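Local coordinates for protein putative Glycerophosphoryl diester phosphodiesterase (Silicibacter pomeroyi, PDB 3L12) that is a putative member of the glycerophosphoryl diester phosphodiesterase family, folds as a TIM barrel and holds a magnesium ion, at residues Val60-Asn71 and Thr83-Tyr94; Thr234-Ala242 and Leu260-Leu269. All coordinates share one frame; numbering follows the deposited sequence. Where two conformers were deposited one is given.

Interaction 1 of 2, residues Val60-Asn71 and Thr83-Tyr94; sequences VPVVTHNHHLAN and TGAERQVAEMTY
The imidazole of His68 lies with one face over Gln88, whose CA sits 3.8 Å from the centroid of the His68 ring in a CH-pi contact, while Glu86 O and His67 ND1 come to the ring edge in its plane. His67 ND1 and His68 ND1 share a hydrogen bond, and Asn66 OD1 rests over the middle of the His67 ring. Gln88 CG, anti to the backbone N (chi1 -175°) with the chain extended beyond, runs along the His68 ring, amide and ring planes 4° apart; Gln88 NE2 makes a hydrogen bond to Asp153 outside the two segments. The backbones of His68 and Gln88 form a single beta bridge, flanked by Leu69 N to Arg87 O (2.9 Å) and Val89 N to His67 O (2.8 Å), joining the loop after strand 61-63 of this TIM-barrel family protein to the loop leading into helix 94-98. Leu69 fills the buried side: CD2 meets Val89 CG2 at 3.5 Å, and CD1 reaches SE of Met92, a selenomethionine. Branched, apolar Val62 crosses the Tyr94 side chain at a slant, its CG1 3.4 Å from Tyr94 CD1. Asn71 ND2 gives a hydrogen bond in the carbonyl plane to a lone pair of Gly84 O (3.0 Å). One water ties Asn66 ND2, His68 O and Glu86 OE1 together.

Interaction 2 of 2, residues Thr234-Ala242 and Leu260-Leu269; sequences TESLPQAVA and LVAEAHDLGL
With chi1 at 68°, Ser236 OG is set between its own backbone N and carbonyl carbon, and Glu263 stretches fully out to meet it, CG trans to the backbone N (chi1 -175°) and chi2 likewise extended. The two helices, 237-242 and 260-266, are neighbours on the outside of the TIM barrel, joined through strand 248-251 in a beta-alpha repeat; their axes run 9.1 Å apart at closest and nearly in the same direction, with a crossing angle of -24°. Ser236 OG donates to Glu263 OE2 at 2.7 Å, coming from above the carboxylate plane, and as N-cap of its helix it also accepts from Gln239 N at 3.1 Å. Serine suits the position because one hydroxyl can accept from Gln239 N and donate to Glu263 OE2.

Pro238, in the first turn, where its missing N-H costs no helix bond, is the main apolar piece. Its CD meets Leu260 CD2 at 3.9 Å, the two side chains crossing at about a right angle, and its CB lies 4.0 Å from Ala264 CB, a residue small enough to let the backbones come near. Trp249 of strand 248-251 touches Pro238, Val241 and Ala264 from the barrel side. Helix 260-266 ends in a Schellman motif at Gly268, whose positive phi comes easily to glycine; the turn brings Leu269 back toward helix 237-242. Leu267, partly exposed, crosses the bent Gln239 side chain at about a right angle, with Gln239 NE2 3.5 Å from Leu267 CD2. Deeper in, Leu269 CD1 sits against Pro238 O at 3.3 Å and also touches Val241 CG1.

Interactions 1 and 2 lie on opposite sides of the chain's centre, their own centres 34 Å apart and their nearest atoms about 20 Å apart, and they follow one another in sequence without overlap. Residues 60-71 and 83-94 close a long loop excursion, whereas residues 234-242 and 260-269 pair successive helices of the outer layer. Interaction 1 is near the magnesium site of Glu50, Asp52 and Glu149: the side chain of Asn66 is about 9 Å from the ion. Strand 48-55, which carries Glu50 and Asp52, also pairs with strand 61-63. The barrel sheet itself connects the two regions, since strands 48-55 and 248-251 both belong to it.

Interaction 1 of 2, residues Val60-Asn71 and Thr83-Tyr94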
loop_
_atom_site.group_PDB
_atom_site.type_symbol
_atom_site.label_atom_id
_atom_site.label_comp_id
_atom_site.label_asym_id
_atom_site.label_seq_id
_atom_site.Cartn_x
_atom_site.Cartn_y
_atom_site.Cartn_z
ATOM N N VAL A 60 26.650 11.108 8.560
ATOM C CA VAL A 60 25.203 11.007 8.833
ATOM C C VAL A 60 24.724 9.577 8.517
ATOM O O VAL A 60 24.899 9.104 7.392
ATOM C CB VAL A 60 24.347 12.050 8.046
ATOM C CG1 VAL A 60 22.857 11.971 8.430
ATOM C CG2 VAL A 60 24.834 13.467 8.282
ATOM N N PRO A 61 24.151 8.868 9.505
ATOM C CA PRO A 61 23.526 7.578 9.184
ATOM C C PRO A 61 22.233 7.827 8.398
ATOM O O PRO A 61 21.344 8.561 8.867
ATOM C CB PRO A 61 23.212 6.962 10.554
ATOM C CG PRO A 61 23.958 7.794 11.529
ATOM C CD PRO A 61 24.122 9.150 10.946
ATOM N N VAL A 62 22.150 7.258 7.207
ATOM C CA VAL A 62 20.985 7.436 6.320
ATOM C C VAL A 62 20.410 6.073 5.978
ATOM O O VAL A 62 21.096 5.037 6.043
ATOM C CB VAL A 62 21.309 8.248 5.040
ATOM C CG1 VAL A 62 21.709 9.691 5.422
ATOM C CG2 VAL A 62 22.366 7.565 4.208
ATOM N N VAL A 63 19.127 6.101 5.588
ATOM C CA VAL A 63 18.381 4.898 5.320
ATOM C C VAL A 63 18.317 4.621 3.811
ATOM O O VAL A 63 17.510 5.235 3.102
ATOM C CB VAL A 63 16.984 4.983 5.932
ATOM C CG1 VAL A 63 16.255 3.642 5.752
ATOM C CG2 VAL A 63 17.062 5.354 7.437
ATOM N N THR A 64 19.203 3.734 3.353
ATOM C CA THR A 64 19.297 3.331 1.936
ATOM C C THR A 64 19.954 1.958 1.943
ATOM O O THR A 64 20.775 1.679 2.817
ATOM C CB THR A 64 19.994 4.381 1.054
ATOM O OG1 THR A 64 19.901 3.963 -0.310
ATOM C CG2 THR A 64 21.403 4.574 1.415
ATOM N N HIS A 65 19.642 1.144 0.940
ATOM C CA HIS A 65 19.982 -0.268 0.984
ATOM C C HIS A 65 21.397 -0.628 0.687
ATOM O O HIS A 65 21.836 -1.701 1.101
ATOM C CB HIS A 65 19.065 -1.092 0.046
ATOM C CG HIS A 65 19.533 -1.148 -1.384
ATOM N ND1 HIS A 65 19.374 -0.105 -2.268
ATOM C CD2 HIS A 65 20.165 -2.126 -2.070
ATOM C CE1 HIS A 65 19.908 -0.433 -3.434
ATOM N NE2 HIS A 65 20.350 -1.670 -3.353
ATOM N N ASN A 66 22.097 0.234 -0.056
ATOM C CA ASN A 66 23.477 -0.020 -0.409
ATOM C C ASN A 66 24.422 1.179 -0.271
ATOM O O ASN A 66 24.025 2.327 -0.167
ATOM C CB ASN A 66 23.508 -0.513 -1.846
ATOM C CG ASN A 66 24.792 -1.201 -2.193
ATOM O OD1 ASN A 66 25.458 -1.792 -1.307
ATOM N ND2 ASN A 66 25.201 -1.083 -3.458
ATOM N N HIS A 67 25.714 0.844 -0.200
ATOM C CA HIS A 67 26.775 1.860 -0.044
ATOM C C HIS A 67 27.010 2.661 -1.335
ATOM O O HIS A 67 27.803 3.605 -1.326
ATOM C CB HIS A 67 28.047 1.205 0.527
ATOM C CG HIS A 67 28.382 -0.068 -0.129
ATOM N ND1 HIS A 67 28.687 -0.145 -1.471
ATOM C CD2 HIS A 67 28.423 -1.338 0.350
ATOM C CE1 HIS A 67 28.936 -1.407 -1.787
ATOM N NE2 HIS A 67 28.766 -2.150 -0.706
ATOM N N HIS A 68 26.368 2.264 -2.435
ATOM C CA HIS A 68 26.297 3.021 -3.673
ATOM C C HIS A 68 24.814 3.214 -4.045
ATOM O O HIS A 68 23.969 2.383 -3.689
ATOM C CB HIS A 68 27.036 2.334 -4.791
ATOM C CG HIS A 68 28.535 2.382 -4.655
ATOM N ND1 HIS A 68 29.238 1.652 -3.711
ATOM C CD2 HIS A 68 29.470 3.046 -5.384
ATOM C CE1 HIS A 68 30.535 1.915 -3.840
ATOM N NE2 HIS A 68 30.701 2.746 -4.860
ATOM N N LEU A 69 24.503 4.292 -4.756
ATOM C CA LEU A 69 23.139 4.590 -5.167
ATOM C C LEU A 69 22.842 3.942 -6.521
ATOM O O LEU A 69 23.622 4.034 -7.468
ATOM C CB LEU A 69 22.867 6.081 -5.230
ATOM C CG LEU A 69 23.065 6.861 -3.921
ATOM C CD1 LEU A 69 22.745 8.363 -4.088
ATOM C CD2 LEU A 69 22.259 6.248 -2.743
ATOM N N ALA A 70 21.705 3.262 -6.624
ATOM C CA ALA A 70 21.374 2.530 -7.869
ATOM C C ALA A 70 20.606 3.421 -8.832
ATOM O O ALA A 70 19.639 4.068 -8.409
ATOM C CB ALA A 70 20.501 1.275 -7.522
ATOM N N ASN A 71 20.948 3.379 -10.099
ATOM C CA ASN A 71 20.284 4.144 -11.160
ATOM C C ASN A 71 18.820 3.742 -11.315
ATOM O O ASN A 71 17.999 4.597 -11.642
ATOM C CB ASN A 71 20.980 3.979 -12.487
ATOM C CG ASN A 71 22.373 4.583 -12.511
ATOM O OD1 ASN A 71 22.760 5.316 -11.603
ATOM N ND2 ASN A 71 23.100 4.270 -13.542
ATOM N N THR A 83 22.355 7.961 -14.740
ATOM C CA THR A 83 22.949 7.102 -15.755
ATOM C C THR A 83 24.446 7.005 -15.376
ATOM O O THR A 83 24.991 7.786 -14.596
ATOM C CB THR A 83 22.754 7.679 -17.146
ATOM O OG1 THR A 83 23.386 8.973 -17.238
ATOM C CG2 THR A 83 21.283 7.801 -17.482
ATOM N N GLY A 84 25.142 6.051 -15.908
ATOM C CA GLY A 84 26.579 6.075 -15.555
ATOM C C GLY A 84 26.895 5.370 -14.250
ATOM O O GLY A 84 26.022 4.754 -13.647
ATOM N N ALA A 85 28.167 5.454 -13.846
ATOM C CA ALA A 85 28.666 4.738 -12.675
ATOM C C ALA A 85 27.931 5.104 -11.410
ATOM O O ALA A 85 27.571 6.259 -11.197
ATOM C CB ALA A 85 30.205 4.961 -12.499
ATOM N N GLU A 86 27.688 4.118 -10.544
ATOM C CA GLU A 86 26.997 4.380 -9.308
ATOM C C GLU A 86 27.823 5.240 -8.394
ATOM O O GLU A 86 29.053 5.100 -8.323
ATOM C CB GLU A 86 26.610 3.077 -8.608
ATOM C CG GLU A 86 25.550 2.300 -9.297
ATOM C CD GLU A 86 25.058 1.052 -8.538
ATOM O OE1 GLU A 86 25.473 0.795 -7.381
ATOM O OE2 GLU A 86 24.228 0.336 -9.119
ATOM N N ARG A 87 27.144 6.126 -7.679
ATOM C CA ARG A 87 27.810 7.016 -6.760
ATOM C C ARG A 87 27.940 6.427 -5.365
ATOM O O ARG A 87 26.957 5.865 -4.821
ATOM C CB ARG A 87 26.975 8.262 -6.698
ATOM C CG ARG A 87 26.852 8.996 -8.023
ATOM C CD ARG A 87 25.964 10.270 -7.843
ATOM N NE ARG A 87 25.511 10.723 -9.162
ATOM C CZ ARG A 87 24.806 11.822 -9.398
ATOM N NH1 ARG A 87 24.512 12.684 -8.441
ATOM N NH2 ARG A 87 24.441 12.058 -10.643
ATOM N N GLN A 88 29.124 6.591 -4.789
ATOM C CA GLN A 88 29.466 6.018 -3.491
ATOM C C GLN A 88 28.943 6.932 -2.393
ATOM O O GLN A 88 29.336 8.093 -2.270
ATOM C CB GLN A 88 30.961 5.850 -3.372
ATOM C CG GLN A 88 31.440 5.147 -2.120
ATOM C CD GLN A 88 32.983 5.072 -2.043
ATOM O OE1 GLN A 88 33.693 5.701 -2.810
ATOM N NE2 GLN A 88 33.480 4.359 -1.051
ATOM N N VAL A 89 28.098 6.369 -1.554
ATOM C CA VAL A 89 27.446 7.174 -0.511
ATOM C C VAL A 89 28.452 7.818 0.476
ATOM O O VAL A 89 28.276 8.968 0.883
ATOM C CB VAL A 89 26.321 6.356 0.235
ATOM C CG1 VAL A 89 25.845 7.083 1.495
ATOM C CG2 VAL A 89 25.131 6.010 -0.705
ATOM N N ALA A 90 29.491 7.083 0.839
ATOM C CA ALA A 90 30.531 7.537 1.786
ATOM C C ALA A 90 31.323 8.742 1.257
ATOM O O ALA A 90 32.071 9.391 2.017
ATOM C CB ALA A 90 31.482 6.394 2.110
ATOM N N GLU A 91 31.249 8.960 -0.057
ATOM C CA GLU A 91 31.910 10.112 -0.693
ATOM C C GLU A 91 30.986 11.301 -0.971
ATOM O O GLU A 91 31.435 12.268 -1.579
ATOM C CB GLU A 91 32.576 9.663 -1.997
ATOM C CG GLU A 91 33.800 8.743 -1.769
ATOM C CD GLU A 91 35.035 9.460 -1.199
ATOM O OE1 GLU A 91 35.096 10.724 -1.215
ATOM O OE2 GLU A 91 36.005 8.768 -0.747
HETATM N N MSE A 92 29.711 11.202 -0.582
HETATM C CA MSE A 92 28.702 12.252 -0.751
HETATM C C MSE A 92 28.258 12.797 0.585
HETATM O O MSE A 92 28.104 12.043 1.566
HETATM C CB MSE A 92 27.445 11.692 -1.444
HETATM C CG MSE A 92 27.739 11.039 -2.727
HETATM SE SE MSE A 92 26.148 10.227 -3.529
HETATM C CE MSE A 92 25.236 11.853 -3.889
ATOM N N THR A 93 28.004 14.093 0.634
ATOM C CA THR A 93 27.430 14.691 1.816
ATOM C C THR A 93 25.957 14.355 1.848
ATOM O O THR A 93 25.339 14.027 0.817
ATOM C CB THR A 93 27.582 16.208 1.860
ATOM O OG1 THR A 93 26.807 16.810 0.817
ATOM C CG2 THR A 93 29.086 16.634 1.756
ATOM N N TYR A 94 25.349 14.437 3.036
ATOM C CA TYR A 94 23.936 14.195 3.128
ATOM C C TYR A 94 23.169 15.212 2.250
ATOM O O TYR A 94 22.205 14.837 1.580
ATOM C CB TYR A 94 23.400 14.241 4.572
ATOM C CG TYR A 94 21.912 13.993 4.567
ATOM C CD1 TYR A 94 21.389 12.822 4.056
ATOM C CD2 TYR A 94 21.015 14.946 5.021
ATOM C CE1 TYR A 94 20.009 12.586 3.975
ATOM C CE2 TYR A 94 19.640 14.698 4.959
ATOM C CZ TYR A 94 19.152 13.516 4.410
ATOM O OH TYR A 94 17.795 13.268 4.369
HETATM O O HOH W 1 23.430 0.237 -5.498
HETATM O O HOH W 2 29.545 4.182 0.690
HETATM O O HOH W 3 24.460 6.506 -8.306
HETATM O O HOH W 4 24.828 6.890 -11.088
HETATM O O HOH W 5 22.902 1.403 -11.020
#

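Interaction 2 of 2, residues Thr234-Ala242 and Leu260-Leu269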
loop_
_atom_site.group_PDB
_atom_site.type_symbol
_atom_site.label_atom_id
_atom_site.label_comp_id
_atom_site.label_asym_id
_atom_site.label_seq_id
_atom_site.Cartn_x
_atom_site.Cartn_y
_atom_site.Cartn_z
ATOM N N THR A 234 33.486 -25.397 9.317
ATOM C CA THR A 234 33.232 -26.794 9.689
ATOM C C THR A 234 32.034 -26.969 10.640
ATOM O O THR A 234 31.558 -28.089 10.826
ATOM C CB THR A 234 34.492 -27.399 10.308
ATOM O OG1 THR A 234 34.961 -26.543 11.355
ATOM C CG2 THR A 234 35.597 -27.541 9.250
ATOM N N GLU A 235 31.556 -25.872 11.232
ATOM C CA GLU A 235 30.381 -25.905 12.097
ATOM C C GLU A 235 29.206 -25.379 11.269
ATOM O O GLU A 235 29.406 -24.810 10.179
ATOM C CB GLU A 235 30.598 -25.092 13.385
ATOM C CG GLU A 235 30.791 -23.565 13.230
ATOM C CD GLU A 235 31.256 -22.887 14.537
ATOM O OE1 GLU A 235 31.092 -23.491 15.635
ATOM O OE2 GLU A 235 31.814 -21.762 14.466
ATOM N N SER A 236 27.994 -25.607 11.755
ATOM C CA SER A 236 26.800 -25.132 11.048
ATOM C C SER A 236 26.644 -23.642 11.232
ATOM O O SER A 236 27.226 -23.047 12.131
ATOM C CB SER A 236 25.535 -25.836 11.535
ATOM O OG SER A 236 25.200 -25.488 12.872
ATOM N N LEU A 237 25.846 -23.032 10.364
ATOM C CA LEU A 237 25.567 -21.607 10.488
ATOM C C LEU A 237 24.950 -21.314 11.881
ATOM O O LEU A 237 25.454 -20.432 12.569
ATOM C CB LEU A 237 24.744 -21.081 9.288
ATOM C CG LEU A 237 25.564 -20.804 8.018
ATOM C CD1 LEU A 237 24.727 -20.487 6.773
ATOM C CD2 LEU A 237 26.574 -19.653 8.258
ATOM N N PRO A 238 23.895 -22.057 12.315
ATOM C CA PRO A 238 23.354 -21.829 13.644
ATOM C C PRO A 238 24.384 -21.910 14.758
ATOM O O PRO A 238 24.357 -21.065 15.664
ATOM C CB PRO A 238 22.342 -22.971 13.823
ATOM C CG PRO A 238 22.020 -23.451 12.531
ATOM C CD PRO A 238 23.019 -22.961 11.541
ATOM N N GLN A 239 25.275 -22.917 14.690
ATOM C CA GLN A 239 26.310 -23.058 15.687
ATOM C C GLN A 239 27.251 -21.863 15.610
ATOM O O GLN A 239 27.605 -21.315 16.628
ATOM C CB GLN A 239 27.082 -24.384 15.541
ATOM C CG GLN A 239 28.057 -24.630 16.687
ATOM C CD GLN A 239 27.375 -24.616 18.063
ATOM O OE1 GLN A 239 27.460 -23.620 18.798
ATOM N NE2 GLN A 239 26.642 -25.678 18.379
ATOM N N ALA A 240 27.649 -21.460 14.411
ATOM C CA ALA A 240 28.559 -20.337 14.236
ATOM C C ALA A 240 27.988 -19.050 14.843
ATOM O O ALA A 240 28.702 -18.260 15.471
ATOM C CB ALA A 240 28.862 -20.126 12.745
ATOM N N VAL A 241 26.688 -18.838 14.629
ATOM C CA VAL A 241 26.005 -17.652 15.157
ATOM C C VAL A 241 25.879 -17.714 16.693
ATOM O O VAL A 241 26.199 -16.734 17.368
ATOM C CB VAL A 241 24.617 -17.474 14.483
ATOM C CG1 VAL A 241 23.806 -16.417 15.188
ATOM C CG2 VAL A 241 24.809 -17.128 13.021
ATOM N N ALA A 242 25.453 -18.851 17.242
ATOM C CA ALA A 242 25.368 -19.001 18.704
ATOM C C ALA A 242 26.757 -18.788 19.310
ATOM O O ALA A 242 26.918 -18.059 20.304
ATOM C CB ALA A 242 24.820 -20.384 19.103
ATOM N N LEU A 260 17.592 -27.366 10.064
ATOM C CA LEU A 260 18.435 -26.209 10.428
ATOM C C LEU A 260 17.673 -25.275 11.367
ATOM O O LEU A 260 18.252 -24.776 12.310
ATOM C CB LEU A 260 18.967 -25.434 9.212
ATOM C CG LEU A 260 20.184 -25.980 8.484
ATOM C CD1 LEU A 260 20.319 -25.414 7.048
ATOM C CD2 LEU A 260 21.508 -25.755 9.314
ATOM N N VAL A 261 16.371 -25.048 11.133
ATOM C CA VAL A 261 15.570 -24.206 12.028
ATOM C C VAL A 261 15.465 -24.818 13.421
ATOM O O VAL A 261 15.634 -24.122 14.438
ATOM C CB VAL A 261 14.146 -23.911 11.461
ATOM C CG1 VAL A 261 13.257 -23.297 12.562
ATOM C CG2 VAL A 261 14.215 -23.061 10.185
ATOM N N ALA A 262 15.191 -26.122 13.505
ATOM C CA ALA A 262 15.137 -26.765 14.818
ATOM C C ALA A 262 16.524 -26.770 15.511
ATOM O O ALA A 262 16.608 -26.579 16.730
ATOM C CB ALA A 262 14.589 -28.186 14.693
ATOM N N GLU A 263 17.602 -26.963 14.748
ATOM C CA GLU A 263 18.958 -26.886 15.326
ATOM C C GLU A 263 19.190 -25.502 15.952
ATOM O O GLU A 263 19.721 -25.379 17.067
ATOM C CB GLU A 263 20.045 -27.142 14.280
ATOM C CG GLU A 263 21.463 -27.180 14.874
ATOM C CD GLU A 263 22.536 -27.371 13.844
ATOM O OE1 GLU A 263 22.207 -27.574 12.656
ATOM O OE2 GLU A 263 23.738 -27.288 14.214
ATOM N N ALA A 264 18.775 -24.470 15.225
ATOM C CA ALA A 264 18.885 -23.091 15.704
ATOM C C ALA A 264 18.021 -22.887 16.959
ATOM O O ALA A 264 18.471 -22.282 17.900
ATOM C CB ALA A 264 18.513 -22.094 14.583
ATOM N N HIS A 265 16.785 -23.372 16.982
ATOM C CA HIS A 265 15.932 -23.257 18.166
ATOM C C HIS A 265 16.496 -23.990 19.383
ATOM O O HIS A 265 16.405 -23.494 20.510
ATOM C CB HIS A 265 14.534 -23.783 17.901
ATOM C CG HIS A 265 13.738 -22.858 17.058
ATOM N ND1 HIS A 265 12.680 -23.273 16.277
ATOM C CD2 HIS A 265 13.898 -21.532 16.813
ATOM C CE1 HIS A 265 12.171 -22.221 15.656
ATOM N NE2 HIS A 265 12.920 -21.166 15.923
ATOM N N ASP A 266 17.046 -25.160 19.135
ATOM C CA ASP A 266 17.739 -25.924 20.172
ATOM C C ASP A 266 18.907 -25.118 20.785
ATOM O O ASP A 266 19.196 -25.257 21.967
ATOM C CB ASP A 266 18.297 -27.218 19.587
ATOM C CG ASP A 266 17.237 -28.299 19.358
ATOM O OD1 ASP A 266 16.123 -28.288 19.967
ATOM O OD2 ASP A 266 17.555 -29.206 18.552
ATOM N N LEU A 267 19.591 -24.313 19.971
ATOM C CA LEU A 267 20.692 -23.451 20.438
ATOM C C LEU A 267 20.182 -22.156 21.076
ATOM O O LEU A 267 20.976 -21.322 21.470
ATOM C CB LEU A 267 21.649 -23.141 19.288
ATOM C CG LEU A 267 22.491 -24.297 18.759
ATOM C CD1 LEU A 267 23.105 -24.029 17.402
ATOM C CD2 LEU A 267 23.603 -24.655 19.792
ATOM N N GLY A 268 18.871 -21.988 21.157
ATOM C CA GLY A 268 18.249 -20.805 21.751
ATOM C C GLY A 268 18.119 -19.586 20.834
ATOM O O GLY A 268 17.877 -18.485 21.321
ATOM N N LEU A 269 18.301 -19.775 19.530
ATOM C CA LEU A 269 18.264 -18.637 18.581
ATOM C C LEU A 269 16.882 -18.433 18.027
ATOM O O LEU A 269 16.065 -19.369 17.994
ATOM C CB LEU A 269 19.216 -18.897 17.410
ATOM C CG LEU A 269 20.680 -19.145 17.704
ATOM C CD1 LEU A 269 21.477 -19.683 16.500
ATOM C CD2 LEU A 269 21.319 -17.861 18.286
#